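Side-chain contacts in alkylhalidase CmlS (Streptomyces venezuelae, PDB 3I3L), which binds flavin-adenine dinucleotide and is a flavin-dependent halogenase of chloramphenicol biosynthesis: residues G39-K44 and S337-I342; T152-S157 and G187-R192; R161-V166 and S172-S177; T302-F305 and R309-L312. All coordinates share one frame; numbering follows the deposited sequence.

Starting from the N terminus, the chain runs through helix 33-44 and meets helix 327-347 nearly 300 residues later: this is contact 1, whose long loop encloses the other three. Within that loop, contact 2 brings strand 151-155 against the start of helix 189-194, and contact 3, the hairpin of strands 162-168 and 171-177, sits inside contact 2, its strand 162-168 pairing with strand 151-155. Contact 4 follows in series and joins the loop 302-305 to strand 310-312 across the short strand 306-307. F311 of contact 4 packs on A338, A341 and I342 of contact 1, while L312 and F310 touch I190 of contact 2, and R309 reaches V162 of contact 3.

Contact 1 of 4, residues G39-K44 and S337-I342; sequences GLTLHK and SAAAAI
Helices 39-44 and 337-342 run in roughly the same direction, their short axes 8.5 Å apart at closest approach and crossing at -31°. The backbones come nearest where L42 faces A339, a closeness that the small alanine side chain allows: its methyl group is the whole side chain, and it points at the other helix. T41 and L42 receive it from two sides. The CG2 methyl of T41 meets A339 CB at 3.5 Å, tighter than usual for two carbons, and it is aimed there because CG2 lies anti to the backbone N. The same rotation (chi1 -56°) turns OG1 back along its own helix, where it bonds to the carbonyl O of V37. On the other side L42 lays its isobutyl group along the alanine, CG 3.9 Å from A339 CB. One turn further on, L42 CD2 touches the CG2 branch of I342 at 4.0 Å, methyl against methyl. I181 of strand 179-182 touches both helices, through L42 and I342, and F311 of strand 310-312 adds to the I342 side. The touching residues are buried, and the threonine hydroxyl is satisfied within its own helix; between these two segments the contact is apolar packing, with no hydrogen bond across it.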
loop_
_atom_site.group_PDB
_atom_site.type_symbol
_atom_site.label_atom_id
_atom_site.label_comp_id
_atom_site.label_asym_id
_atom_site.label_seq_id
_atom_site.Cartn_x
_atom_site.Cartn_y
_atom_site.Cartn_z
ATOM N N GLY A 39 -9.073 4.185 -16.055
ATOM C CA GLY A 39 -9.667 4.234 -17.391
ATOM C C GLY A 39 -9.701 2.860 -18.057
ATOM O O GLY A 39 -10.750 2.445 -18.541
ATOM N N LEU A 40 -8.583 2.147 -18.024
ATOM C CA LEU A 40 -8.538 0.752 -18.486
ATOM C C LEU A 40 -9.577 -0.118 -17.797
ATOM O O LEU A 40 -10.234 -0.943 -18.445
ATOM C CB LEU A 40 -7.155 0.129 -18.247
ATOM C CG LEU A 40 -5.995 0.732 -19.032
ATOM C CD1 LEU A 40 -4.669 0.274 -18.449
ATOM C CD2 LEU A 40 -6.109 0.381 -20.555
ATOM N N THR A 41 -9.750 0.032 -16.487
ATOM C CA THR A 41 -10.720 -0.827 -15.796
ATOM C C THR A 41 -12.163 -0.447 -16.155
ATOM O O THR A 41 -12.975 -1.318 -16.390
ATOM C CB THR A 41 -10.493 -0.819 -14.257
ATOM O OG1 THR A 41 -9.157 -1.204 -14.016
ATOM C CG2 THR A 41 -11.427 -1.788 -13.529
ATOM N N LEU A 42 -12.468 0.862 -16.175
ATOM C CA LEU A 42 -13.789 1.369 -16.545
ATOM C C LEU A 42 -14.164 0.988 -18.011
ATOM O O LEU A 42 -15.288 0.674 -18.286
ATOM C CB LEU A 42 -13.841 2.893 -16.431
ATOM C CG LEU A 42 -14.199 3.507 -15.092
ATOM C CD1 LEU A 42 -13.757 5.001 -15.031
ATOM C CD2 LEU A 42 -15.692 3.293 -14.722
ATOM N N HIS A 43 -13.193 1.010 -18.921
ATOM C CA HIS A 43 -13.405 0.573 -20.307
ATOM C C HIS A 43 -13.738 -0.930 -20.389
ATOM O O HIS A 43 -14.724 -1.309 -21.010
ATOM C CB HIS A 43 -12.180 0.885 -21.139
ATOM C CG HIS A 43 -12.163 0.183 -22.453
ATOM N ND1 HIS A 43 -12.716 0.740 -23.604
ATOM C CD2 HIS A 43 -11.634 -1.012 -22.817
ATOM C CE1 HIS A 43 -12.550 -0.102 -24.604
ATOM N NE2 HIS A 43 -11.897 -1.172 -24.157
ATOM N N LYS A 44 -12.960 -1.770 -19.708
ATOM C CA LYS A 44 -13.222 -3.201 -19.656
ATOM C C LYS A 44 -14.621 -3.444 -19.038
ATOM O O LYS A 44 -15.302 -4.445 -19.365
ATOM C CB LYS A 44 -12.139 -3.877 -18.793
ATOM C CG LYS A 44 -12.276 -5.402 -18.560
ATOM C CD LYS A 44 -11.061 -5.913 -17.793
ATOM C CE LYS A 44 -11.144 -7.417 -17.461
ATOM N NZ LYS A 44 -10.972 -8.219 -18.717
ATOM N N SER A 337 -10.781 -0.118 -7.725
ATOM C CA SER A 337 -11.993 -0.091 -6.854
ATOM C C SER A 337 -12.960 0.996 -7.240
ATOM O O SER A 337 -14.180 0.842 -7.122
ATOM C CB SER A 337 -11.604 0.104 -5.376
ATOM O OG SER A 337 -10.828 -0.988 -4.952
ATOM N N ALA A 338 -12.426 2.138 -7.635
ATOM C CA ALA A 338 -13.299 3.271 -7.976
ATOM C C ALA A 338 -14.050 2.941 -9.287
ATOM O O ALA A 338 -15.198 3.271 -9.404
ATOM C CB ALA A 338 -12.492 4.584 -8.192
ATOM N N ALA A 339 -13.348 2.311 -10.240
ATOM C CA ALA A 339 -13.956 1.802 -11.459
ATOM C C ALA A 339 -15.131 0.818 -11.139
ATOM O O ALA A 339 -16.242 0.977 -11.642
ATOM C CB ALA A 339 -12.876 1.108 -12.322
ATOM N N ALA A 340 -14.875 -0.181 -10.310
ATOM C CA ALA A 340 -15.879 -1.167 -9.997
ATOM C C ALA A 340 -17.019 -0.489 -9.280
ATOM O O ALA A 340 -18.186 -0.874 -9.446
ATOM C CB ALA A 340 -15.263 -2.278 -9.134
ATOM N N ALA A 341 -16.692 0.493 -8.434
ATOM C CA ALA A 341 -17.712 1.210 -7.666
ATOM C C ALA A 341 -18.643 1.988 -8.588
ATOM O O ALA A 341 -19.862 1.975 -8.398
ATOM C CB ALA A 341 -17.027 2.206 -6.656
ATOM N N ILE A 342 -18.029 2.717 -9.556
ATOM C CA ILE A 342 -18.828 3.490 -10.515
ATOM C C ILE A 342 -19.744 2.517 -11.340
ATOM O O ILE A 342 -20.930 2.768 -11.549
ATOM C CB ILE A 342 -17.914 4.312 -11.393
ATOM C CG1 ILE A 342 -17.347 5.554 -10.607
ATOM C CG2 ILE A 342 -18.721 4.878 -12.634
ATOM C CD1 ILE A 342 -16.177 6.162 -11.337
#

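Contact 2 of 4, residues T152-S157 and G187-R192; sequences TDVDLS and GGPISR
V154 stands with CG1 anti to its backbone N (chi1 177°), which spreads its two methyls toward P189 and I190, one to each. CG2 meets the proline ring at CG, 3.9 Å away, and CG1 meets the CD1 end of I190 at 3.8 Å. The isoleucine gets there by an extended chain: its CB leaves the helix obliquely, but chi2 of -163° carries CD1 out to the valine. The valine fork straddles these two successive residues at the start of the helix, and each pair of side chains crosses at about a right angle. I29 of strand 25-29 touches both V154 and P189. Beyond the valine the strand ends in an Asx turn: D155 OD1 accepts from S157 N at 3.0 Å, nearly along its C-O axis, and from S157 OG at 2.7 Å on the syn side, two bonds that grip one carboxylate oxygen. K193 donates to the carbonyl O of V154, adding a polar tie from the same helix. P189 lies about 4 Å from the bound FAD at its nearest side-chain approach, and V151, an FAD-binding residue, precedes T152; the contact thus packs the three-stranded antiparallel sheet against a helix start beside the bound FAD.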
loop_
_atom_site.group_PDB
_atom_site.type_symbol
_atom_site.label_atom_id
_atom_site.label_comp_id
_atom_site.label_asym_id
_atom_site.label_seq_id
_atom_site.Cartn_x
_atom_site.Cartn_y
_atom_site.Cartn_z
ATOM N N THR A 152 -9.101 22.608 -15.083
ATOM C CA THR A 152 -8.914 23.894 -14.472
ATOM C C THR A 152 -9.996 24.151 -13.423
ATOM O O THR A 152 -9.842 24.991 -12.545
ATOM C CB THR A 152 -8.991 24.933 -15.653
ATOM O OG1 THR A 152 -7.636 25.302 -16.012
ATOM C CG2 THR A 152 -9.843 26.103 -15.315
ATOM N N ASP A 153 -11.095 23.421 -13.506
ATOM C CA ASP A 153 -12.177 23.591 -12.530
ATOM C C ASP A 153 -13.082 22.383 -12.603
ATOM O O ASP A 153 -13.202 21.778 -13.642
ATOM C CB ASP A 153 -13.012 24.848 -12.766
ATOM C CG ASP A 153 -14.131 25.014 -11.702
ATOM O OD1 ASP A 153 -13.834 25.497 -10.588
ATOM O OD2 ASP A 153 -15.288 24.645 -11.988
ATOM N N VAL A 154 -13.692 22.034 -11.472
ATOM C CA VAL A 154 -14.503 20.830 -11.350
ATOM C C VAL A 154 -15.725 21.269 -10.564
ATOM O O VAL A 154 -15.598 21.742 -9.416
ATOM C CB VAL A 154 -13.793 19.690 -10.554
ATOM C CG1 VAL A 154 -14.707 18.492 -10.400
ATOM C CG2 VAL A 154 -12.506 19.264 -11.285
ATOM N N ASP A 155 -16.895 21.199 -11.199
ATOM C CA ASP A 155 -18.093 21.713 -10.511
ATOM C C ASP A 155 -19.006 20.562 -10.254
ATOM O O ASP A 155 -19.333 19.811 -11.189
ATOM C CB ASP A 155 -18.798 22.785 -11.374
ATOM C CG ASP A 155 -19.694 23.704 -10.575
ATOM O OD1 ASP A 155 -20.319 23.250 -9.596
ATOM O OD2 ASP A 155 -19.783 24.918 -10.939
ATOM N N LEU A 156 -19.458 20.455 -9.005
ATOM C CA LEU A 156 -20.204 19.313 -8.547
ATOM C C LEU A 156 -21.522 19.793 -7.961
ATOM O O LEU A 156 -22.326 18.996 -7.504
ATOM C CB LEU A 156 -19.427 18.581 -7.415
ATOM C CG LEU A 156 -17.981 18.178 -7.681
ATOM C CD1 LEU A 156 -17.269 17.729 -6.363
ATOM C CD2 LEU A 156 -17.898 17.069 -8.741
ATOM N N SER A 157 -21.738 21.103 -8.008
ATOM C CA SER A 157 -22.923 21.689 -7.376
ATOM C C SER A 157 -24.216 21.321 -8.058
ATOM O O SER A 157 -25.287 21.446 -7.450
ATOM C CB SER A 157 -22.814 23.193 -7.295
ATOM O OG SER A 157 -22.797 23.716 -8.602
ATOM N N GLY A 187 -1.469 17.248 -6.348
ATOM C CA GLY A 187 -2.081 18.481 -6.806
ATOM C C GLY A 187 -3.457 18.341 -7.459
ATOM O O GLY A 187 -3.906 19.285 -8.136
ATOM N N GLY A 188 -4.143 17.207 -7.238
ATOM C CA GLY A 188 -5.478 17.032 -7.795
ATOM C C GLY A 188 -6.444 18.112 -7.278
ATOM O O GLY A 188 -6.366 18.525 -6.120
ATOM N N PRO A 189 -7.374 18.553 -8.119
ATOM C CA PRO A 189 -8.187 19.743 -7.721
ATOM C C PRO A 189 -9.308 19.471 -6.722
ATOM O O PRO A 189 -9.691 20.379 -6.001
ATOM C CB PRO A 189 -8.767 20.264 -9.047
ATOM C CG PRO A 189 -8.840 18.992 -9.912
ATOM C CD PRO A 189 -7.639 18.105 -9.496
ATOM N N ILE A 190 -9.822 18.247 -6.643
ATOM C CA ILE A 190 -11.004 18.030 -5.822
ATOM C C ILE A 190 -10.743 18.124 -4.329
ATOM O O ILE A 190 -11.472 18.842 -3.599
ATOM C CB ILE A 190 -11.788 16.737 -6.216
ATOM C CG1 ILE A 190 -12.143 16.759 -7.714
ATOM C CG2 ILE A 190 -13.031 16.555 -5.297
ATOM C CD1 ILE A 190 -13.212 15.787 -8.126
ATOM N N SER A 191 -9.708 17.433 -3.834
ATOM C CA SER A 191 -9.499 17.493 -2.361
ATOM C C SER A 191 -9.222 18.933 -1.927
ATOM O O SER A 191 -9.552 19.331 -0.790
ATOM C CB SER A 191 -8.366 16.590 -1.871
ATOM O OG SER A 191 -7.168 16.916 -2.568
ATOM N N ARG A 192 -8.611 19.704 -2.826
ATOM C CA ARG A 192 -8.263 21.063 -2.493
ATOM C C ARG A 192 -9.524 21.920 -2.517
ATOM O O ARG A 192 -9.824 22.645 -1.568
ATOM C CB ARG A 192 -7.225 21.641 -3.476
ATOM C CG ARG A 192 -6.299 22.660 -2.791
ATOM C CD ARG A 192 -7.096 23.821 -2.192
ATOM N NE ARG A 192 -6.700 24.220 -0.813
ATOM C CZ ARG A 192 -6.554 25.498 -0.414
ATOM N NH1 ARG A 192 -6.199 25.778 0.857
ATOM N NH2 ARG A 192 -6.765 26.511 -1.282
#

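Contact 3 of 4, residues R161-V166 and S172-S177; sequences RVVLTV and SVTVES
R161 and E176 form the salt bridge at the open end of this hairpin: NE donates to OE2 at 2.7 Å, almost straight at 172°, while a weak second bond runs from NH2 to the same oxygen. The acceptor lies in the guanidinium plane, at its edge, yet the bond meets the carboxylate on its syn side and 35° out of plane, with the two flat groups turned 54° apart. A bend at chi3 swings the arginine head round to the glutamate, whose own chain is extended beyond CG. D158 takes NH1 in a second salt bridge, so the guanidinium is held between two acids, which should steady its rotation.

Inward from there come six backbone bonds in three reciprocal pairs, V162 with S177, L164 with V175 and V166 with V173; the last is the shortest, V173 N to V166 O at 2.6 Å. Between them lie the non-hydrogen-bonded pairs V163 with E176 and T165 with T174, where the strands draw together to 4.4 Å between the CA atoms of V163 and E176.

V162, L164, V166, V173, V175 and S177 share one face of the sheet, and S177 OG is bonded to F179 O. On the other face T165 CG2 rests on S172 CB at 3.9 Å. This is an antiparallel beta hairpin, with strand 151-155 continuing the sheet beside strand 162-168; its V162/L164/V166 face packs on strand 25-29, where L164 and S177 meet A27, and on strand 48-52, where V166 and V175 meet Y52.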
loop_
_atom_site.group_PDB
_atom_site.type_symbol
_atom_site.label_atom_id
_atom_site.label_comp_id
_atom_site.label_asym_id
_atom_site.label_seq_id
_atom_site.Cartn_x
_atom_site.Cartn_y
_atom_site.Cartn_z
ATOM N N ARG A 161 -25.012 15.948 -12.408
ATOM C CA ARG A 161 -23.926 15.814 -13.357
ATOM C C ARG A 161 -22.648 16.318 -12.749
ATOM O O ARG A 161 -22.669 16.913 -11.672
ATOM C CB ARG A 161 -24.226 16.671 -14.623
ATOM C CG ARG A 161 -24.599 18.122 -14.285
ATOM C CD ARG A 161 -24.776 19.008 -15.605
ATOM N NE ARG A 161 -25.599 18.295 -16.582
ATOM C CZ ARG A 161 -26.922 18.200 -16.495
ATOM N NH1 ARG A 161 -27.604 18.798 -15.504
ATOM N NH2 ARG A 161 -27.567 17.509 -17.409
ATOM N N VAL A 162 -21.548 16.117 -13.457
ATOM C CA VAL A 162 -20.314 16.795 -13.112
ATOM C C VAL A 162 -19.975 17.680 -14.295
ATOM O O VAL A 162 -20.079 17.219 -15.405
ATOM C CB VAL A 162 -19.140 15.762 -12.875
ATOM C CG1 VAL A 162 -17.826 16.456 -12.774
ATOM C CG2 VAL A 162 -19.403 14.912 -11.611
ATOM N N VAL A 163 -19.554 18.932 -14.057
ATOM C CA VAL A 163 -19.020 19.773 -15.124
ATOM C C VAL A 163 -17.590 20.212 -14.934
ATOM O O VAL A 163 -17.313 20.926 -14.055
ATOM C CB VAL A 163 -19.923 21.006 -15.350
ATOM C CG1 VAL A 163 -19.440 21.811 -16.572
ATOM C CG2 VAL A 163 -21.367 20.546 -15.547
ATOM N N LEU A 164 -16.705 19.844 -15.847
ATOM C CA LEU A 164 -15.293 20.222 -15.761
ATOM C C LEU A 164 -14.950 21.398 -16.651
ATOM O O LEU A 164 -15.445 21.493 -17.770
ATOM C CB LEU A 164 -14.421 19.028 -16.194
ATOM C CG LEU A 164 -14.088 17.984 -15.109
ATOM C CD1 LEU A 164 -15.286 17.425 -14.535
ATOM C CD2 LEU A 164 -13.284 16.903 -15.750
ATOM N N THR A 165 -14.095 22.285 -16.176
ATOM C CA THR A 165 -13.504 23.243 -17.091
ATOM C C THR A 165 -12.108 22.810 -17.394
ATOM O O THR A 165 -11.354 22.471 -16.481
ATOM C CB THR A 165 -13.531 24.670 -16.587
ATOM O OG1 THR A 165 -14.879 25.031 -16.317
ATOM C CG2 THR A 165 -12.976 25.626 -17.651
ATOM N N VAL A 166 -11.769 22.844 -18.681
ATOM C CA VAL A 166 -10.518 22.301 -19.262
ATOM C C VAL A 166 -9.845 23.371 -20.159
ATOM O O VAL A 166 -10.538 24.111 -20.888
ATOM C CB VAL A 166 -10.948 21.087 -20.113
ATOM C CG1 VAL A 166 -10.289 21.046 -21.412
ATOM C CG2 VAL A 166 -10.845 19.791 -19.311
ATOM N N SER A 172 -10.566 28.141 -22.422
ATOM C CA SER A 172 -11.359 27.322 -21.533
ATOM C C SER A 172 -12.461 26.589 -22.320
ATOM O O SER A 172 -13.232 27.206 -23.011
ATOM C CB SER A 172 -11.978 28.140 -20.398
ATOM O OG SER A 172 -10.966 28.746 -19.615
ATOM N N VAL A 173 -12.515 25.271 -22.198
ATOM C CA VAL A 173 -13.617 24.505 -22.702
ATOM C C VAL A 173 -14.276 23.730 -21.557
ATOM O O VAL A 173 -13.612 23.228 -20.648
ATOM C CB VAL A 173 -13.143 23.532 -23.784
ATOM C CG1 VAL A 173 -14.246 22.591 -24.163
ATOM C CG2 VAL A 173 -12.726 24.346 -25.072
ATOM N N THR A 174 -15.578 23.526 -21.685
ATOM C CA THR A 174 -16.398 22.998 -20.655
ATOM C C THR A 174 -16.885 21.614 -21.048
ATOM O O THR A 174 -17.269 21.405 -22.175
ATOM C CB THR A 174 -17.527 24.055 -20.476
ATOM O OG1 THR A 174 -17.348 24.752 -19.258
ATOM C CG2 THR A 174 -18.875 23.499 -20.573
ATOM N N VAL A 175 -16.875 20.644 -20.143
ATOM C CA VAL A 175 -17.333 19.283 -20.479
ATOM C C VAL A 175 -18.164 18.634 -19.344
ATOM O O VAL A 175 -17.770 18.750 -18.189
ATOM C CB VAL A 175 -16.192 18.315 -20.716
ATOM C CG1 VAL A 175 -16.789 17.031 -21.335
ATOM C CG2 VAL A 175 -15.128 18.891 -21.686
ATOM N N GLU A 176 -19.271 17.938 -19.669
ATOM C CA GLU A 176 -20.086 17.308 -18.643
ATOM C C GLU A 176 -19.918 15.806 -18.669
ATOM O O GLU A 176 -19.565 15.239 -19.701
ATOM C CB GLU A 176 -21.579 17.687 -18.736
ATOM C CG GLU A 176 -22.365 17.050 -19.882
ATOM C CD GLU A 176 -23.832 17.364 -19.863
ATOM O OE1 GLU A 176 -24.316 17.772 -20.942
ATOM O OE2 GLU A 176 -24.537 17.162 -18.822
ATOM N N SER A 177 -20.146 15.169 -17.515
ATOM C CA SER A 177 -20.084 13.712 -17.419
ATOM C C SER A 177 -20.933 13.232 -16.251
ATOM O O SER A 177 -21.385 14.048 -15.424
ATOM C CB SER A 177 -18.611 13.273 -17.310
ATOM O OG SER A 177 -18.046 13.713 -16.046
#

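Contact 4 of 4, residues T302-F305 and R309-L312; sequences TEVF and RFFL
L312 is the tight side of this contact, and the V304 side chain against the F310 ring the looser one. L312 N donates to F305 O at 2.9 Å, nearly straight at 169°, and the leucine side chain then folds over the same loop: CD1 comes to 3.4 Å from V304 O, and CB and CG lie close to F305 O. With chi1 at -43° the CG branch sits beside the backbone N, which directs CD1 back across the turn, where it also touches T302 CG2 at 4.1 Å. The T302 hydroxyl is bonded elsewhere, to A317 O, and rests over one face of the F305 ring, offset toward the rim.

On the loose side V304, partly exposed, meets the ring at a single atom, CG1 to F310 CZ at 4.1 Å, the side chains crossing at about a right angle. The phenylalanine itself is buried, backed by I190 and L194 of helix 189-194 and by L156. F311 stacks on H356 and packs against helix 327-347. The loop after strand 287-302 leads into a tight beta hairpin of strands 306-307 and 310-312 at the edge of the mixed sheet; the L312-F305 bond lies beside that pairing, and 310-312 runs parallel to 179-182 on its other side.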
loop_
_atom_site.group_PDB
_atom_site.type_symbol
_atom_site.label_atom_id
_atom_site.label_comp_id
_atom_site.label_asym_id
_atom_site.label_seq_id
_atom_site.Cartn_x
_atom_site.Cartn_y
_atom_site.Cartn_z
ATOM N N THR A 302 -7.932 11.999 3.713
ATOM C CA THR A 302 -9.047 12.931 3.355
ATOM C C THR A 302 -10.161 12.598 4.303
ATOM O O THR A 302 -10.309 11.467 4.705
ATOM C CB THR A 302 -9.745 12.629 2.002
ATOM O OG1 THR A 302 -8.873 11.943 1.071
ATOM C CG2 THR A 302 -10.299 13.795 1.435
ATOM N N GLU A 303 -10.998 13.579 4.581
ATOM C CA GLU A 303 -12.230 13.327 5.282
ATOM C C GLU A 303 -13.149 12.484 4.393
ATOM O O GLU A 303 -13.915 11.673 4.908
ATOM C CB GLU A 303 -12.895 14.670 5.604
ATOM C CG GLU A 303 -14.056 14.609 6.513
ATOM C CD GLU A 303 -14.566 16.015 6.972
ATOM O OE1 GLU A 303 -14.088 17.079 6.470
ATOM O OE2 GLU A 303 -15.440 16.036 7.885
ATOM N N VAL A 304 -13.063 12.684 3.074
ATOM C CA VAL A 304 -13.983 12.072 2.088
ATOM C C VAL A 304 -13.201 11.456 0.917
ATOM O O VAL A 304 -12.579 12.160 0.158
ATOM C CB VAL A 304 -15.047 13.121 1.559
ATOM C CG1 VAL A 304 -16.173 12.456 0.706
ATOM C CG2 VAL A 304 -15.750 13.862 2.756
ATOM N N PHE A 305 -13.235 10.134 0.774
ATOM C CA PHE A 305 -12.514 9.504 -0.353
ATOM C C PHE A 305 -13.425 9.500 -1.601
ATOM O O PHE A 305 -12.929 9.472 -2.710
ATOM C CB PHE A 305 -12.094 8.070 0.000
ATOM C CG PHE A 305 -11.010 7.994 1.046
ATOM C CD1 PHE A 305 -9.683 7.945 0.666
ATOM C CD2 PHE A 305 -11.303 8.025 2.397
ATOM C CE1 PHE A 305 -8.676 7.848 1.650
ATOM C CE2 PHE A 305 -10.288 7.964 3.343
ATOM C CZ PHE A 305 -9.018 7.880 2.986
ATOM N N ARG A 309 -21.046 12.085 -7.082
ATOM C CA ARG A 309 -20.545 11.661 -8.385
ATOM C C ARG A 309 -19.023 11.689 -8.567
ATOM O O ARG A 309 -18.548 11.717 -9.703
ATOM C CB ARG A 309 -21.223 12.483 -9.503
ATOM C CG ARG A 309 -22.705 12.227 -9.600
ATOM C CD ARG A 309 -23.444 13.168 -10.647
ATOM N NE ARG A 309 -24.892 12.838 -10.666
ATOM C CZ ARG A 309 -25.419 11.816 -11.367
ATOM N NH1 ARG A 309 -24.643 11.042 -12.102
ATOM N NH2 ARG A 309 -26.715 11.535 -11.288
ATOM N N PHE A 310 -18.261 11.779 -7.474
ATOM C CA PHE A 310 -16.800 11.768 -7.583
ATOM C C PHE A 310 -16.127 10.688 -6.711
ATOM O O PHE A 310 -16.642 10.326 -5.689
ATOM C CB PHE A 310 -16.215 13.135 -7.239
ATOM C CG PHE A 310 -16.217 13.458 -5.738
ATOM C CD1 PHE A 310 -15.112 13.111 -4.929
ATOM C CD2 PHE A 310 -17.288 14.124 -5.143
ATOM C CE1 PHE A 310 -15.104 13.439 -3.557
ATOM C CE2 PHE A 310 -17.275 14.455 -3.798
ATOM C CZ PHE A 310 -16.185 14.112 -3.001
ATOM N N PHE A 311 -14.961 10.244 -7.168
ATOM C CA PHE A 311 -14.070 9.398 -6.442
ATOM C C PHE A 311 -12.675 10.041 -6.527
ATOM O O PHE A 311 -12.285 10.518 -7.574
ATOM C CB PHE A 311 -14.008 7.981 -7.075
ATOM C CG PHE A 311 -15.284 7.182 -6.894
ATOM C CD1 PHE A 311 -15.358 6.190 -5.954
ATOM C CD2 PHE A 311 -16.412 7.480 -7.642
ATOM C CE1 PHE A 311 -16.502 5.508 -5.695
ATOM C CE2 PHE A 311 -17.606 6.733 -7.438
ATOM C CZ PHE A 311 -17.653 5.774 -6.478
ATOM N N LEU A 312 -11.915 10.010 -5.411
ATOM C CA LEU A 312 -10.499 10.338 -5.427
ATOM C C LEU A 312 -9.687 9.043 -5.419
ATOM O O LEU A 312 -9.987 8.127 -4.623
ATOM C CB LEU A 312 -10.132 11.189 -4.186
ATOM C CG LEU A 312 -11.090 12.322 -3.774
ATOM C CD1 LEU A 312 -10.589 12.991 -2.528
ATOM C CD2 LEU A 312 -11.326 13.403 -4.925
#